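Local atomic coordinates of putative c-1-tetrahydrofolate synthase, cytoplasmic (Leishmania major, PDB entry 4A26), a protein that probably interconverts one-carbon forms of tetrahydrofolate, oxidising methylenetetrahydrofolate with NAD(P)+ and hydrolysing the resulting methenyl form, as a homodimeric dehydrogenase/cyclohydrolase. Residues P146-K157 and V177-E188; V235-V243 and Y252-F260. All blocks are in the same frame, centred on the assembly; numbering follows the deposited sequence.

Contact 1: residues P146-K157 and V177-E188; sequences PCTAKGVIVLLK and VGAPVAALLMKE
Ile153 lays its CD1 methyl over the side chains of Val181 and Leu184. This is a helix-helix contact in the Rossmann-type NAD(P)-binding domain. Helix 178-187 is the crossover of a beta-alpha-beta unit, between the parallel strands 167-171 and 191-195. Its axis runs 8.6 Å from that of helix 147-157, at -38° with both chains heading the same way. Ile153 CG1 lies anti to the carbonyl carbon (chi1 -83°), and the bend at chi2 then brings CD1 to Val181 CG2 and to Leu184 CB, the latter 3.7 Å away. One turn earlier Ala149 presents only a methyl, and the backbones draw together: the CA atoms of Ala149 and Val181 are 4.8 Å apart. Ala149 CB meets Pro180 CB and Leu184 CD1, and this same CD1 also lies against the Ala149 carbonyl carbon. At the N-terminal ends, Pro146 CG touches Pro180 CB at 3.7 Å. Thr148 turns its methyl to Val177 CG2, while its OG1 is hydrogen-bonded to Thr281. Further along, the Leu156 and Leu185 side chains meet at about a right angle, CD1 against CD2. Leu185 also packs on Val192 of strand 191-195, and Leu184 on Leu135 of helix 129-136. Near the C-terminal ends, Lys157 and Glu188 form a salt bridge, Glu188 being the residue just after helix 178-187. Lys157 bends at its last torsion (chi4 76°) and approaches Glu188 from the opposite direction. Its NZ sits 2.6 Å from Glu188 OE2, above the plane of the carboxylate.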
loop_
_atom_site.group_PDB
_atom_site.type_symbol
_atom_site.label_atom_id
_atom_site.label_comp_id
_atom_site.label_asym_id
_atom_site.label_seq_id
_atom_site.Cartn_x
_atom_site.Cartn_y
_atom_site.Cartn_z
ATOM N N PRO A 146 -10.928 -2.888 -0.819
ATOM C CA PRO A 146 -11.793 -2.035 -1.632
ATOM C C PRO A 146 -12.631 -2.855 -2.603
ATOM O O PRO A 146 -12.099 -3.706 -3.310
ATOM C CB PRO A 146 -10.801 -1.139 -2.380
ATOM C CG PRO A 146 -9.626 -1.093 -1.521
ATOM C CD PRO A 146 -9.525 -2.447 -0.888
ATOM N N CYS A 147 -13.933 -2.585 -2.625
ATOM C CA CYS A 147 -14.901 -3.426 -3.322
ATOM C C CYS A 147 -14.545 -3.694 -4.776
ATOM O O CYS A 147 -14.274 -4.840 -5.140
ATOM C CB CYS A 147 -16.289 -2.804 -3.234
ATOM S SG CYS A 147 -16.877 -2.670 -1.545
ATOM N N THR A 148 -14.540 -2.649 -5.602
ATOM C CA THR A 148 -14.254 -2.811 -7.028
ATOM C C THR A 148 -12.940 -3.562 -7.232
ATOM O O THR A 148 -12.861 -4.474 -8.054
ATOM C CB THR A 148 -14.209 -1.462 -7.768
ATOM O OG1 THR A 148 -15.479 -0.816 -7.651
ATOM C CG2 THR A 148 -13.891 -1.661 -9.242
ATOM N N ALA A 149 -11.928 -3.191 -6.453
ATOM C CA ALA A 149 -10.621 -3.844 -6.516
ATOM C C ALA A 149 -10.748 -5.341 -6.260
ATOM O O ALA A 149 -10.281 -6.152 -7.060
ATOM C CB ALA A 149 -9.667 -3.209 -5.514
ATOM N N LYS A 150 -11.398 -5.702 -5.155
ATOM C CA LYS A 150 -11.545 -7.107 -4.768
ATOM C C LYS A 150 -12.347 -7.894 -5.813
ATOM O O LYS A 150 -12.012 -9.037 -6.126
ATOM C CB LYS A 150 -12.207 -7.225 -3.391
ATOM C CG LYS A 150 -12.119 -8.619 -2.768
ATOM C CD LYS A 150 -13.198 -8.845 -1.714
ATOM C CE LYS A 150 -12.898 -10.045 -0.826
ATOM N NZ LYS A 150 -13.884 -10.151 0.297
ATOM N N GLY A 151 -13.392 -7.270 -6.349
ATOM C CA GLY A 151 -14.252 -7.894 -7.357
ATOM C C GLY A 151 -13.574 -8.138 -8.692
ATOM O O GLY A 151 -14.016 -8.984 -9.467
ATOM N N VAL A 152 -12.512 -7.392 -8.975
ATOM C CA VAL A 152 -11.689 -7.658 -10.153
ATOM C C VAL A 152 -10.898 -8.955 -9.970
ATOM O O VAL A 152 -10.832 -9.778 -10.877
ATOM C CB VAL A 152 -10.714 -6.496 -10.444
ATOM C CG1 VAL A 152 -9.683 -6.907 -11.488
ATOM C CG2 VAL A 152 -11.490 -5.258 -10.895
ATOM N N ILE A 153 -10.300 -9.134 -8.794
ATOM C CA ILE A 153 -9.556 -10.361 -8.494
ATOM C C ILE A 153 -10.486 -11.580 -8.482
ATOM O O ILE A 153 -10.120 -12.641 -8.993
ATOM C CB ILE A 153 -8.769 -10.255 -7.159
ATOM C CG1 ILE A 153 -7.429 -9.555 -7.380
ATOM C CG2 ILE A 153 -8.466 -11.617 -6.592
ATOM C CD1 ILE A 153 -7.529 -8.169 -7.920
ATOM N N VAL A 154 -11.684 -11.421 -7.920
ATOM C CA VAL A 154 -12.662 -12.515 -7.858
ATOM C C VAL A 154 -13.165 -12.907 -9.254
ATOM O O VAL A 154 -13.369 -14.084 -9.536
ATOM C CB VAL A 154 -13.852 -12.169 -6.931
ATOM C CG1 VAL A 154 -14.954 -13.214 -7.054
ATOM C CG2 VAL A 154 -13.381 -12.059 -5.483
ATOM N N LEU A 155 -13.355 -11.920 -10.121
ATOM C CA LEU A 155 -13.607 -12.173 -11.543
ATOM C C LEU A 155 -12.599 -13.157 -12.133
ATOM O O LEU A 155 -12.979 -14.076 -12.854
ATOM C CB LEU A 155 -13.568 -10.862 -12.341
ATOM C CG LEU A 155 -14.899 -10.239 -12.774
ATOM C CD1 LEU A 155 -16.025 -10.540 -11.797
ATOM C CD2 LEU A 155 -14.722 -8.732 -12.947
ATOM N N LEU A 156 -11.321 -12.957 -11.821
ATOM C CA LEU A 156 -10.252 -13.824 -12.324
ATOM C C LEU A 156 -10.321 -15.216 -11.702
ATOM O O LEU A 156 -10.433 -16.208 -12.414
ATOM C CB LEU A 156 -8.880 -13.198 -12.053
ATOM C CG LEU A 156 -8.591 -11.861 -12.743
ATOM C CD1 LEU A 156 -7.362 -11.214 -12.139
ATOM C CD2 LEU A 156 -8.413 -12.046 -14.240
ATOM N N LYS A 157 -10.260 -15.276 -10.372
ATOM C CA LYS A 157 -10.335 -16.541 -9.633
ATOM C C LYS A 157 -11.487 -17.416 -10.108
ATOM O O LYS A 157 -11.324 -18.623 -10.304
ATOM C CB LYS A 157 -10.522 -16.280 -8.137
ATOM C CG LYS A 157 -9.272 -15.813 -7.401
ATOM C CD LYS A 157 -9.499 -15.836 -5.892
ATOM C CE LYS A 157 -8.200 -15.754 -5.111
ATOM N NZ LYS A 157 -7.654 -14.376 -5.112
ATOM N N VAL A 177 -9.283 2.242 -7.471
ATOM C CA VAL A 177 -9.175 0.963 -8.190
ATOM C C VAL A 177 -7.727 0.568 -8.480
ATOM O O VAL A 177 -7.250 -0.452 -7.990
ATOM C CB VAL A 177 -9.961 0.991 -9.519
ATOM C CG1 VAL A 177 -9.895 -0.366 -10.201
ATOM C CG2 VAL A 177 -11.414 1.394 -9.277
ATOM N N GLY A 178 -7.033 1.386 -9.266
ATOM C CA GLY A 178 -5.674 1.083 -9.722
ATOM C C GLY A 178 -4.701 0.631 -8.646
ATOM O O GLY A 178 -4.130 -0.460 -8.734
ATOM N N ALA A 179 -4.502 1.469 -7.633
ATOM C CA ALA A 179 -3.521 1.183 -6.581
ATOM C C ALA A 179 -3.857 -0.079 -5.782
ATOM O O ALA A 179 -3.004 -0.953 -5.631
ATOM C CB ALA A 179 -3.361 2.380 -5.649
ATOM N N PRO A 180 -5.091 -0.177 -5.256
ATOM C CA PRO A 180 -5.422 -1.378 -4.502
ATOM C C PRO A 180 -5.331 -2.670 -5.318
ATOM O O PRO A 180 -4.754 -3.646 -4.832
ATOM C CB PRO A 180 -6.862 -1.135 -4.033
ATOM C CG PRO A 180 -7.332 0.091 -4.717
ATOM C CD PRO A 180 -6.149 0.845 -5.176
ATOM N N VAL A 181 -5.875 -2.679 -6.536
ATOM C CA VAL A 181 -5.876 -3.894 -7.357
ATOM C C VAL A 181 -4.466 -4.333 -7.746
ATOM O O VAL A 181 -4.212 -5.525 -7.895
ATOM C CB VAL A 181 -6.735 -3.764 -8.647
ATOM C CG1 VAL A 181 -6.072 -2.859 -9.665
ATOM C CG2 VAL A 181 -6.965 -5.135 -9.257
ATOM N N ALA A 182 -3.555 -3.375 -7.908
ATOM C CA ALA A 182 -2.161 -3.694 -8.198
ATOM C C ALA A 182 -1.533 -4.486 -7.055
ATOM O O ALA A 182 -0.754 -5.406 -7.294
ATOM C CB ALA A 182 -1.365 -2.433 -8.468
ATOM N N ALA A 183 -1.883 -4.139 -5.819
ATOM C CA ALA A 183 -1.340 -4.825 -4.646
ATOM C C ALA A 183 -2.009 -6.176 -4.423
ATOM O O ALA A 183 -1.378 -7.101 -3.924
ATOM C CB ALA A 183 -1.485 -3.964 -3.412
ATOM N N LEU A 184 -3.289 -6.287 -4.776
ATOM C CA LEU A 184 -4.009 -7.551 -4.637
ATOM C C LEU A 184 -3.435 -8.593 -5.598
ATOM O O LEU A 184 -3.275 -9.756 -5.230
ATOM C CB LEU A 184 -5.511 -7.359 -4.875
ATOM C CG LEU A 184 -6.263 -6.512 -3.834
ATOM C CD1 LEU A 184 -7.662 -6.139 -4.332
ATOM C CD2 LEU A 184 -6.350 -7.226 -2.489
ATOM N N LEU A 185 -3.106 -8.167 -6.814
ATOM C CA LEU A 185 -2.459 -9.040 -7.792
ATOM C C LEU A 185 -1.050 -9.475 -7.369
ATOM O O LEU A 185 -0.660 -10.618 -7.609
ATOM C CB LEU A 185 -2.401 -8.362 -9.168
ATOM C CG LEU A 185 -3.724 -8.225 -9.926
ATOM C CD1 LEU A 185 -3.495 -7.526 -11.253
ATOM C CD2 LEU A 185 -4.382 -9.584 -10.145
ATOM N N MET A 186 -0.287 -8.570 -6.755
ATOM C CA MET A 186 1.043 -8.912 -6.233
ATOM C C MET A 186 0.916 -9.855 -5.051
ATOM O O MET A 186 1.712 -10.777 -4.896
ATOM C CB MET A 186 1.826 -7.666 -5.807
ATOM C CG MET A 186 3.163 -7.986 -5.124
ATOM S SD MET A 186 4.300 -6.595 -5.037
ATOM C CE MET A 186 3.351 -5.440 -4.046
ATOM N N LYS A 187 -0.087 -9.608 -4.217
ATOM C CA LYS A 187 -0.413 -10.484 -3.097
ATOM C C LYS A 187 -0.774 -11.885 -3.609
ATOM O O LYS A 187 -0.537 -12.888 -2.926
ATOM C CB LYS A 187 -1.571 -9.875 -2.309
ATOM C CG LYS A 187 -2.026 -10.644 -1.085
ATOM C CD LYS A 187 -3.343 -10.061 -0.563
ATOM C CE LYS A 187 -3.639 -10.532 0.847
ATOM N NZ LYS A 187 -3.544 -12.020 0.989
ATOM N N GLU A 188 -1.334 -11.941 -4.817
ATOM C CA GLU A 188 -1.647 -13.209 -5.474
ATOM C C GLU A 188 -0.438 -13.746 -6.273
ATOM O O GLU A 188 -0.550 -14.751 -6.983
ATOM C CB GLU A 188 -2.876 -13.044 -6.380
ATOM C CG GLU A 188 -3.991 -14.036 -6.075
ATOM C CD GLU A 188 -4.735 -13.732 -4.781
ATOM O OE1 GLU A 188 -4.813 -12.556 -4.382
ATOM O OE2 GLU A 188 -5.261 -14.677 -4.166
#

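Contact 2: residues V235-V243 and Y252-F260; sequences VVDVGTTPV and YRLVGDVCF
Val235 and Val258 reach toward each other tip to tip, CG1 to CG2 at 3.7 Å. Val235 belongs to strand 234-237 of the parallel Rossmann sheet, and Val258 also packs on Ile270 of the neighbouring strand 269-271. Two residues on, Asp237 ends the strand and bonds to two successive backbone amides. CG lies anti to the backbone N (chi1 -164°), and this sends the carboxylate across to residues 257 and 258. OD1 takes Asp257 N on its syn lone pair at 2.9 Å. OD2 takes Val258 N, also at 2.9 Å, but from above the carboxylate plane. Gly239 follows, with its CA beside Asp257 OD1 and its carbonyl oxygen near Gly256 CA. Asp257 OD2 in turn accepts a bond from Gly219 N. The chain then enters a beta hairpin formed with residues 253-255. Thr241 and Val255 form an antiparallel hydrogen-bonded pair. Thr241 N donates to Val255 O, and Val255 N returns the bond to Thr241 O at 2.9 Å. Pro242 sets CB obliquely against the Tyr252 ring, 3.6 Å from CD1. Val243 lies on the face that also carries Thr241 and Val255, where its CG1 and CG2 meet Val255 CG2. Its backbone bonds with Arg253 are stretched, and the one from Arg253 N is weak. At the base of the hairpin, two backbone amides bond to the buried Asp237 carboxylate and would be expected to stabilise its negative charge, which lies near that of Asp257, the two OD1 atoms of Asp237 and Asp257 being 4.6 Å apart.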
loop_
_atom_site.group_PDB
_atom_site.type_symbol
_atom_site.label_atom_id
_atom_site.label_comp_id
_atom_site.label_asym_id
_atom_site.label_seq_id
_atom_site.Cartn_x
_atom_site.Cartn_y
_atom_site.Cartn_z
ATOM N N VAL A 235 -8.185 -9.776 -19.962
ATOM C CA VAL A 235 -8.362 -8.331 -19.885
ATOM C C VAL A 235 -9.611 -7.966 -19.086
ATOM O O VAL A 235 -10.716 -8.376 -19.438
ATOM C CB VAL A 235 -8.467 -7.711 -21.291
ATOM C CG1 VAL A 235 -8.591 -6.186 -21.194
ATOM C CG2 VAL A 235 -7.265 -8.097 -22.132
ATOM N N VAL A 236 -9.429 -7.191 -18.014
ATOM C CA VAL A 236 -10.561 -6.675 -17.237
ATOM C C VAL A 236 -10.707 -5.167 -17.430
ATOM O O VAL A 236 -9.840 -4.392 -17.028
ATOM C CB VAL A 236 -10.437 -6.992 -15.735
ATOM C CG1 VAL A 236 -11.733 -6.625 -15.022
ATOM C CG2 VAL A 236 -10.123 -8.460 -15.525
ATOM N N ASP A 237 -11.814 -4.766 -18.048
ATOM C CA ASP A 237 -12.085 -3.368 -18.344
ATOM C C ASP A 237 -12.893 -2.756 -17.205
ATOM O O ASP A 237 -14.080 -3.017 -17.071
ATOM C CB ASP A 237 -12.855 -3.265 -19.669
ATOM C CG ASP A 237 -12.856 -1.862 -20.253
ATOM O OD1 ASP A 237 -12.648 -0.876 -19.515
ATOM O OD2 ASP A 237 -13.065 -1.746 -21.474
ATOM N N VAL A 238 -12.235 -1.944 -16.385
ATOM C CA VAL A 238 -12.883 -1.288 -15.247
ATOM C C VAL A 238 -13.271 0.166 -15.564
ATOM O O VAL A 238 -14.096 0.765 -14.869
ATOM C CB VAL A 238 -11.981 -1.322 -13.987
ATOM C CG1 VAL A 238 -12.803 -1.028 -12.742
ATOM C CG2 VAL A 238 -11.310 -2.676 -13.845
ATOM N N GLY A 239 -12.682 0.728 -16.614
ATOM C CA GLY A 239 -13.037 2.071 -17.056
ATOM C C GLY A 239 -14.462 2.157 -17.570
ATOM O O GLY A 239 -14.964 1.223 -18.182
ATOM N N THR A 240 -15.106 3.292 -17.311
ATOM C CA THR A 240 -16.482 3.541 -17.741
ATOM C C THR A 240 -16.671 5.025 -18.033
ATOM O O THR A 240 -16.463 5.858 -17.152
ATOM C CB THR A 240 -17.487 3.134 -16.655
ATOM O OG1 THR A 240 -17.023 3.594 -15.376
ATOM C CG2 THR A 240 -17.659 1.624 -16.624
ATOM N N THR A 241 -17.055 5.344 -19.266
ATOM C CA THR A 241 -17.252 6.727 -19.692
ATOM C C THR A 241 -18.398 6.817 -20.709
ATOM O O THR A 241 -18.405 6.074 -21.691
ATOM C CB THR A 241 -15.980 7.281 -20.358
ATOM O OG1 THR A 241 -14.849 7.060 -19.505
ATOM C CG2 THR A 241 -16.121 8.767 -20.645
ATOM N N PRO A 242 -19.366 7.725 -20.484
ATOM C CA PRO A 242 -20.429 7.905 -21.473
ATOM C C PRO A 242 -19.941 8.589 -22.754
ATOM O O PRO A 242 -18.968 9.342 -22.720
ATOM C CB PRO A 242 -21.444 8.787 -20.740
ATOM C CG PRO A 242 -20.657 9.516 -19.732
ATOM C CD PRO A 242 -19.566 8.583 -19.302
ATOM N N VAL A 243 -20.614 8.311 -23.870
ATOM C CA VAL A 243 -20.298 8.921 -25.164
ATOM C C VAL A 243 -21.592 9.266 -25.900
ATOM O O VAL A 243 -22.612 8.627 -25.668
ATOM C CB VAL A 243 -19.462 7.974 -26.055
ATOM C CG1 VAL A 243 -18.165 7.583 -25.355
ATOM C CG2 VAL A 243 -20.269 6.734 -26.435
ATOM N N TYR A 252 -26.681 8.455 -24.776
ATOM C CA TYR A 252 -25.334 7.970 -24.467
ATOM C C TYR A 252 -25.302 6.492 -24.077
ATOM O O TYR A 252 -26.332 5.898 -23.751
ATOM C CB TYR A 252 -24.678 8.823 -23.364
ATOM C CG TYR A 252 -25.273 8.654 -21.976
ATOM C CD1 TYR A 252 -24.833 7.640 -21.125
ATOM C CD2 TYR A 252 -26.261 9.519 -21.509
ATOM C CE1 TYR A 252 -25.372 7.483 -19.852
ATOM C CE2 TYR A 252 -26.805 9.372 -20.235
ATOM C CZ TYR A 252 -26.358 8.353 -19.414
ATOM O OH TYR A 252 -26.894 8.203 -18.154
ATOM N N ARG A 253 -24.106 5.912 -24.130
ATOM C CA ARG A 253 -23.862 4.564 -23.628
ATOM C C ARG A 253 -22.505 4.509 -22.931
ATOM O O ARG A 253 -21.577 5.212 -23.325
ATOM C CB ARG A 253 -23.917 3.544 -24.768
ATOM C CG ARG A 253 -22.735 3.585 -25.732
ATOM C CD ARG A 253 -23.004 2.730 -26.959
ATOM N NE ARG A 253 -21.923 2.812 -27.943
ATOM C CZ ARG A 253 -21.986 2.327 -29.184
ATOM N NH1 ARG A 253 -23.082 1.714 -29.628
ATOM N NH2 ARG A 253 -20.940 2.461 -29.994
ATOM N N LEU A 254 -22.392 3.674 -21.903
ATOM C CA LEU A 254 -21.123 3.498 -21.201
ATOM C C LEU A 254 -20.147 2.738 -22.091
ATOM O O LEU A 254 -20.481 1.684 -22.630
ATOM C CB LEU A 254 -21.319 2.752 -19.878
ATOM C CG LEU A 254 -21.847 3.578 -18.702
ATOM C CD1 LEU A 254 -23.321 3.913 -18.872
ATOM C CD2 LEU A 254 -21.610 2.844 -17.387
ATOM N N VAL A 255 -18.945 3.288 -22.248
ATOM C CA VAL A 255 -17.904 2.680 -23.072
ATOM C C VAL A 255 -16.627 2.521 -22.251
ATOM O O VAL A 255 -16.211 3.450 -21.558
ATOM C CB VAL A 255 -17.599 3.543 -24.308
ATOM C CG1 VAL A 255 -16.907 2.712 -25.377
ATOM C CG2 VAL A 255 -18.876 4.155 -24.858
ATOM N N GLY A 256 -16.009 1.345 -22.338
ATOM C CA GLY A 256 -14.824 1.030 -21.550
ATOM C C GLY A 256 -13.525 1.526 -22.160
ATOM O O GLY A 256 -13.505 2.050 -23.273
ATOM N N ASP A 257 -12.438 1.354 -21.411
ATOM C CA ASP A 257 -11.092 1.714 -21.863
ATOM C C ASP A 257 -10.618 0.864 -23.039
ATOM O O ASP A 257 -9.840 1.325 -23.875
ATOM C CB ASP A 257 -10.081 1.559 -20.721
ATOM C CG ASP A 257 -10.097 2.724 -19.746
ATOM O OD1 ASP A 257 -11.125 3.419 -19.634
ATOM O OD2 ASP A 257 -9.061 2.937 -19.076
ATOM N N VAL A 258 -11.083 -0.379 -23.087
ATOM C CA VAL A 258 -10.616 -1.343 -24.069
ATOM C C VAL A 258 -11.501 -1.318 -25.297
ATOM O O VAL A 258 -12.715 -1.178 -25.180
ATOM C CB VAL A 258 -10.625 -2.766 -23.481
ATOM C CG1 VAL A 258 -10.097 -3.768 -24.496
ATOM C CG2 VAL A 258 -9.811 -2.807 -22.186
ATOM N N CYS A 259 -10.886 -1.431 -26.472
ATOM C CA CYS A 259 -11.624 -1.667 -27.706
ATOM C C CYS A 259 -11.975 -3.144 -27.739
ATOM O O CYS A 259 -11.150 -3.982 -28.110
ATOM C CB CYS A 259 -10.794 -1.285 -28.928
ATOM S SG CYS A 259 -10.418 0.464 -29.010
ATOM N N PHE A 260 -13.205 -3.455 -27.346
ATOM C CA PHE A 260 -13.606 -4.830 -27.107
ATOM C C PHE A 260 -13.416 -5.751 -28.314
ATOM O O PHE A 260 -12.743 -6.779 -28.221
ATOM C CB PHE A 260 -15.063 -4.885 -26.652
ATOM C CG PHE A 260 -15.567 -6.277 -26.466
ATOM C CD1 PHE A 260 -15.238 -6.994 -25.326
ATOM C CD2 PHE A 260 -16.340 -6.886 -27.445
ATOM C CE1 PHE A 260 -15.685 -8.289 -25.156
ATOM C CE2 PHE A 260 -16.792 -8.180 -27.281
ATOM C CZ PHE A 260 -16.463 -8.886 -26.136
#

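The two contacts follow one another along the chain, with centres about 18 Å apart within the NAD(P)-binding domain. Val238 joins them. Its CG1 touches Thr148 CG2 at 3.7 Å and also meets Val177 CG1, so it packs on Thr148 in the first turn of helix 147-159 and on Val177, the N-cap of helix 178-187. Its CG2 lies 3.9 Å from Val152 CG2. Thus helix 147-159 lies against the end of strand 234-237, from which the hairpin of contact 2 departs. Helix 178-187 follows strand 167-171. In Rossmann folds this turn commonly faces the dinucleotide, so this end of contact 1 probably lies near the cofactor. No site is assigned to the hairpin.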